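Local coordinates for protein dicer Related Helicase (Caenorhabditis elegans, PDB 6M6Q) that probably hydrolyses ATP as a RIG-I-like RNA helicase that binds double- and single-stranded RNA, represented here by its N-terminal domain, at residues R325-I328 with R329-L333. Residues are numbered along the deposited sequence; the frame is centred on the assembly and turned at random.
Sequences RDRI and RLTLL
T331 lays its methyl CG2 obliquely against the guanidinium of R327, one helical turn back, with R327 NH1 4.1 Å from T331 CG2. The same methyl also rests near the backbone oxygen of R327. The other branch of the threonine is polar. T331 OG1 donates a hydrogen bond to I328 O, 2.8 Å away, and the donor is tilted 16° from the carbonyl plane. A chi1 of 65° places OG1 between the backbone N and the carbonyl carbon, where it can bend back to the preceding turn. I328 O takes three bonds, two of them weak. Besides the hydroxyl, it receives one from T331 N, and the weak bond from L332 N to I328 O is 3.4 Å long. A threonine or serine hydroxyl returning to a carbonyl three or four residues earlier is a familiar feature of helices.

In the turn before, R329 N donates to R325 O at 3.3 Å, with an N-H...O angle of 154°. The next bond, from L330 N to D326 O, is weak. L330 CG sits 3.4 Å beyond D326 O, at the end of that carbonyl. R325 and R329 run along the same flank with like charges, R325 NE standing 5.9 Å from R329 NH2. D326 OD1 and R325 NH2 form a long ion pair, by charge alone, the oxygen lying well out of the guanidinium plane. R327 NE has its own carboxylate partner, E324, in a salt bridge.

All of these residues are exposed on the last turns of helix 314-333. This C-terminal helix of the all-helical domain follows helix 301-310 in the chain. Its end projects away from the helical body, placing the contact about 40 Å from the chain centre, and the other chain of the assembly does not touch it here.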
ATOM      1  N   ARG B 325      15.511   8.015 -30.866  1.00 89.28           N
ATOM      2  CA  ARG B 325      16.178   6.785 -31.364  1.00 95.82           C
ATOM      3  C   ARG B 325      16.055   6.738 -32.898  1.00 97.40           C
ATOM      4  O   ARG B 325      17.076   6.460 -33.556  1.00101.14           O
ATOM      5  CB  ARG B 325      15.573   5.568 -30.653  1.00 99.72           C
ATOM      6  CG  ARG B 325      15.888   4.221 -31.287  1.00113.02           C
ATOM      7  CD  ARG B 325      14.683   3.639 -32.011  1.00131.45           C
ATOM      8  NE  ARG B 325      14.789   2.197 -32.208  1.00139.29           N
ATOM      9  CZ  ARG B 325      13.835   1.434 -32.734  1.00140.71           C
ATOM     10  NH1 ARG B 325      14.028   0.132 -32.860  1.00140.56           N
ATOM     11  NH2 ARG B 325      12.690   1.971 -33.125  1.00145.66           N
ATOM     12  N   ASP B 326      14.869   7.058 -33.436  1.00103.76           N
ATOM     13  CA  ASP B 326      14.574   7.065 -34.895  1.00108.88           C
ATOM     14  C   ASP B 326      15.228   8.284 -35.556  1.00116.60           C
ATOM     15  O   ASP B 326      15.674   8.149 -36.712  1.00124.71           O
ATOM     16  CB  ASP B 326      13.069   7.061 -35.161  1.00108.68           C
ATOM     17  CG  ASP B 326      12.458   5.672 -35.201  1.00111.47           C
ATOM     18  OD1 ASP B 326      13.198   4.700 -35.502  1.00112.50           O
ATOM     19  OD2 ASP B 326      11.252   5.572 -34.936  1.00115.97           O
ATOM     20  N   ARG B 327      15.294   9.413 -34.842  1.00118.49           N
ATOM     21  CA  ARG B 327      15.899  10.692 -35.315  1.00109.68           C
ATOM     22  C   ARG B 327      17.417  10.509 -35.515  1.00105.06           C
ATOM     23  O   ARG B 327      17.945  11.012 -36.537  1.00105.81           O
ATOM     24  CB  ARG B 327      15.600  11.811 -34.310  1.00110.19           C
ATOM     25  CG  ARG B 327      15.943  13.213 -34.794  1.00117.66           C
ATOM     26  CD  ARG B 327      16.404  14.144 -33.669  1.00118.32           C
ATOM     27  NE  ARG B 327      17.663  13.728 -33.041  1.00119.93           N
ATOM     28  CZ  ARG B 327      18.887  13.978 -33.518  1.00111.47           C
ATOM     29  NH1 ARG B 327      19.049  14.622 -34.662  1.00113.03           N
ATOM     30  NH2 ARG B 327      19.945  13.541 -32.858  1.00114.16           N
ATOM     31  N   ILE B 328      18.083   9.780 -34.610  1.00102.27           N
ATOM     32  CA  ILE B 328      19.561   9.531 -34.662  1.00110.64           C
ATOM     33  C   ILE B 328      19.857   8.544 -35.808  1.00107.21           C
ATOM     34  O   ILE B 328      20.769   8.834 -36.606  1.00116.20           O
ATOM     35  CB  ILE B 328      20.116   9.048 -33.294  1.00108.41           C
ATOM     36  CG1 ILE B 328      20.007  10.135 -32.218  1.00108.43           C
ATOM     37  CG2 ILE B 328      21.552   8.548 -33.427  1.00 99.51           C
ATOM     38  CD1 ILE B 328      19.958   9.600 -30.801  1.00107.12           C
ATOM     39  N   ARG B 329      19.052   7.482 -35.941  1.00116.03           N
ATOM     40  CA  ARG B 329      19.233   6.398 -36.954  1.00133.08           C
ATOM     41  C   ARG B 329      19.271   7.003 -38.370  1.00134.82           C
ATOM     42  O   ARG B 329      20.026   6.457 -39.223  1.00120.23           O
ATOM     43  CB  ARG B 329      18.116   5.351 -36.831  1.00142.14           C
ATOM     44  CG  ARG B 329      18.327   4.099 -37.677  1.00155.65           C
ATOM     45  CD  ARG B 329      18.644   2.857 -36.859  1.00161.68           C
ATOM     46  NE  ARG B 329      20.035   2.803 -36.418  1.00166.78           N
ATOM     47  CZ  ARG B 329      20.532   1.890 -35.583  1.00174.62           C
ATOM     48  NH1 ARG B 329      21.810   1.931 -35.242  1.00171.69           N
ATOM     49  NH2 ARG B 329      19.750   0.942 -35.090  1.00172.32           N
ATOM     50  N   LEU B 330      18.512   8.093 -38.605  1.00134.64           N
ATOM     51  CA  LEU B 330      18.340   8.747 -39.940  1.00130.40           C
ATOM     52  C   LEU B 330      19.613   9.513 -40.332  1.00127.72           C
ATOM     53  O   LEU B 330      19.999   9.439 -41.511  1.00127.52           O
ATOM     54  CB  LEU B 330      17.133   9.694 -39.901  1.00127.33           C
ATOM     55  CG  LEU B 330      15.761   9.023 -40.002  1.00132.00           C
ATOM     56  CD1 LEU B 330      14.646  10.027 -39.723  1.00131.83           C
ATOM     57  CD2 LEU B 330      15.563   8.371 -41.367  1.00127.91           C
ATOM     58  N   THR B 331      20.206  10.259 -39.394  1.00125.07           N
ATOM     59  CA  THR B 331      21.415  11.104 -39.625  1.00122.97           C
ATOM     60  C   THR B 331      22.630  10.192 -39.926  1.00115.65           C
ATOM     61  O   THR B 331      23.531  10.628 -40.680  1.00103.21           O
ATOM     62  CB  THR B 331      21.648  12.067 -38.443  1.00117.07           C
ATOM     63  OG1 THR B 331      21.951  11.303 -37.276  1.00128.81           O
ATOM     64  CG2 THR B 331      20.462  12.967 -38.158  1.00106.44           C
ATOM     65  N   LEU B 332      22.618   8.959 -39.410  1.00110.99           N
ATOM     66  CA  LEU B 332      23.746   7.988 -39.467  1.00122.38           C
ATOM     67  C   LEU B 332      23.804   7.316 -40.851  1.00131.84           C
ATOM     68  O   LEU B 332      24.917   6.930 -41.273  1.00126.06           O
ATOM     69  CB  LEU B 332      23.542   6.952 -38.357  1.00130.69           C
ATOM     70  CG  LEU B 332      24.689   5.964 -38.135  1.00129.50           C
ATOM     71  CD1 LEU B 332      25.658   6.479 -37.077  1.00127.96           C
ATOM     72  CD2 LEU B 332      24.150   4.599 -37.740  1.00126.23           C
ATOM     73  N   LEU B 333      22.653   7.158 -41.519  1.00143.26           N
ATOM     74  CA  LEU B 333      22.542   6.513 -42.860  1.00139.20           C
ATOM     75  C   LEU B 333      23.222   7.392 -43.923  1.00141.73           C
ATOM     76  O   LEU B 333      23.927   6.829 -44.787  1.00138.59           O
ATOM     77  CB  LEU B 333      21.065   6.279 -43.197  1.00129.67           C
ATOM     78  CG  LEU B 333      20.413   5.079 -42.514  1.00122.67           C
ATOM     79  CD1 LEU B 333      18.971   4.925 -42.965  1.00118.99           C
ATOM     80  CD2 LEU B 333      21.189   3.801 -42.785  1.00118.14           C
TER